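Local coordinates for conserved hypothetical protein NMB0706 (Neisseria meningitidis, PDB 1RV9) that is of unassigned function but belongs to the multi-copper polyphenol oxidoreductase (laccase) family, formerly DUF152, which suggests a possible enzymatic role, at residues 121-126 against 147-152. Residues are numbered along the deposited sequence; the frame is centred on the assembly and turned at random.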
loop_
_atom_site.group_PDB
_atom_site.type_symbol
_atom_site.label_atom_id
_atom_site.label_comp_id
_atom_site.label_asym_id
_atom_site.label_seq_id
_atom_site.Cartn_x
_atom_site.Cartn_y
_atom_site.Cartn_z
ATOM N N VAL A 121 0.780 1.243 2.565
ATOM C CA VAL A 121 1.012 1.549 3.975
ATOM C C VAL A 121 -0.283 1.364 4.757
ATOM O O VAL A 121 -1.316 1.936 4.406
ATOM C CB VAL A 121 1.513 2.997 4.182
ATOM C CG1 VAL A 121 1.817 3.236 5.669
ATOM C CG2 VAL A 121 2.756 3.240 3.345
ATOM N N LEU A 122 -0.231 0.545 5.804
ATOM C CA LEU A 122 -1.403 0.308 6.639
ATOM C C LEU A 122 -1.200 1.043 7.955
ATOM O O LEU A 122 -0.068 1.176 8.416
ATOM C CB LEU A 122 -1.576 -1.184 6.914
ATOM C CG LEU A 122 -1.676 -2.094 5.687
ATOM C CD1 LEU A 122 -1.886 -3.530 6.160
ATOM C CD2 LEU A 122 -2.830 -1.649 4.793
ATOM N N PHE A 123 -2.294 1.512 8.552
ATOM C CA PHE A 123 -2.236 2.251 9.817
ATOM C C PHE A 123 -3.275 1.755 10.814
ATOM O O PHE A 123 -4.341 1.283 10.432
ATOM C CB PHE A 123 -2.557 3.735 9.600
ATOM C CG PHE A 123 -1.595 4.470 8.715
ATOM C CD1 PHE A 123 -0.561 5.225 9.264
ATOM C CD2 PHE A 123 -1.772 4.482 7.334
ATOM C CE1 PHE A 123 0.277 5.988 8.449
ATOM C CE2 PHE A 123 -0.939 5.240 6.514
ATOM C CZ PHE A 123 0.086 5.996 7.073
ATOM N N CYS A 124 -2.963 1.894 12.098
ATOM C CA CYS A 124 -3.912 1.554 13.154
ATOM C C CYS A 124 -3.389 2.215 14.419
ATOM O O CYS A 124 -2.251 2.679 14.445
ATOM C CB CYS A 124 -4.031 0.036 13.355
ATOM S SG CYS A 124 -2.739 -0.756 14.354
ATOM N N ASP A 125 -4.227 2.296 15.446
ATOM C CA ASP A 125 -3.784 2.866 16.713
ATOM C C ASP A 125 -3.632 1.715 17.707
ATOM O O ASP A 125 -4.191 0.634 17.505
ATOM C CB ASP A 125 -4.769 3.940 17.212
ATOM C CG ASP A 125 -6.159 3.405 17.477
ATOM O OD1 ASP A 125 -6.587 2.463 16.781
ATOM O OD2 ASP A 125 -6.837 3.951 18.377
ATOM N N ARG A 126 -2.855 1.940 18.760
ATOM C CA ARG A 126 -2.593 0.907 19.764
ATOM C C ARG A 126 -3.847 0.319 20.400
ATOM O O ARG A 126 -3.887 -0.874 20.711
ATOM C CB ARG A 126 -1.684 1.471 20.863
ATOM C CG ARG A 126 -0.348 2.007 20.361
ATOM C CD ARG A 126 0.686 0.907 20.125
ATOM N NE ARG A 126 1.894 1.448 19.502
ATOM C CZ ARG A 126 3.033 0.778 19.341
ATOM N NH1 ARG A 126 3.141 -0.476 19.763
ATOM N NH2 ARG A 126 4.067 1.363 18.749
ATOM N N GLN A 147 0.520 11.895 5.131
ATOM C CA GLN A 147 0.143 12.951 6.065
ATOM C C GLN A 147 -1.370 13.147 6.073
ATOM O O GLN A 147 -1.969 13.330 7.132
ATOM C CB GLN A 147 0.835 14.276 5.711
ATOM C CG GLN A 147 2.356 14.256 5.840
ATOM C CD GLN A 147 3.053 13.894 4.544
ATOM O OE1 GLN A 147 2.718 12.897 3.902
ATOM N NE2 GLN A 147 4.035 14.700 4.155
ATOM N N ASN A 148 -1.994 13.103 4.897
ATOM C CA ASN A 148 -3.443 13.276 4.814
ATOM C C ASN A 148 -4.182 12.101 5.451
ATOM O O ASN A 148 -5.246 12.275 6.048
ATOM C CB ASN A 148 -3.893 13.435 3.358
ATOM C CG ASN A 148 -3.390 14.717 2.731
ATOM O OD1 ASN A 148 -2.985 15.644 3.434
ATOM N ND2 ASN A 148 -3.426 14.783 1.406
ATOM N N THR A 149 -3.623 10.903 5.320
ATOM C CA THR A 149 -4.250 9.723 5.906
ATOM C C THR A 149 -4.196 9.822 7.427
ATOM O O THR A 149 -5.188 9.589 8.116
ATOM C CB THR A 149 -3.541 8.441 5.443
ATOM O OG1 THR A 149 -3.650 8.336 4.018
ATOM C CG2 THR A 149 -4.179 7.207 6.094
ATOM N N ILE A 150 -3.027 10.181 7.944
ATOM C CA ILE A 150 -2.837 10.330 9.380
ATOM C C ILE A 150 -3.845 11.332 9.943
ATOM O O ILE A 150 -4.465 11.092 10.983
ATOM C CB ILE A 150 -1.393 10.807 9.672
ATOM C CG1 ILE A 150 -0.414 9.662 9.396
ATOM C CG2 ILE A 150 -1.271 11.310 11.105
ATOM C CD1 ILE A 150 1.035 10.094 9.312
ATOM N N ALA A 151 -4.018 12.450 9.247
ATOM C CA ALA A 151 -4.950 13.479 9.688
ATOM C C ALA A 151 -6.386 12.972 9.703
ATOM O O ALA A 151 -7.143 13.250 10.638
ATOM C CB ALA A 151 -4.847 14.701 8.783
ATOM N N ALA A 152 -6.758 12.222 8.670
ATOM C CA ALA A 152 -8.115 11.703 8.559
ATOM C C ALA A 152 -8.489 10.688 9.635
ATOM O O ALA A 152 -9.666 10.504 9.938
ATOM C CB ALA A 152 -8.321 11.096 7.180
#
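F123, on strand 119-125, faces helix 145-153 with its CA 8.1 Å from that of I150, the shortest CA-CA distance between the two segments. No hydrogen bond joins them; the contact is van der Waals packing of one aromatic ring against two adjacent helix residues. The CB of F123 points toward the helix, and CG, anti to the carbonyl carbon (chi1 -63°), carries the ring on to T149 and I150. The methyl CG2 of T149 lies 3.8 Å from CE2 of F123 and equally close to CD2; on the same side of the ring plane, CG1 of I150 lies 3.9 Å from CE1 of F123. Both aliphatic groups approach the ring obliquely. T149 divides its roles: CG2, anti to the backbone N, meets the ring, whereas OG1 is hydrogen-bonded to the carbonyl of V145 one turn earlier, which satisfies the hydroxyl within the helix. This buried contact is helix-on-sheet packing of a layered alpha/beta fold, on one face of the six-stranded mixed sheet, in which strand 119-125 lies between strands 131-136 and 160-164. T149 also touches A132 and A134 of strand 131-136, I150 reaches M160 of strand 160-164, and L214 of helix 206-217 packs on F123.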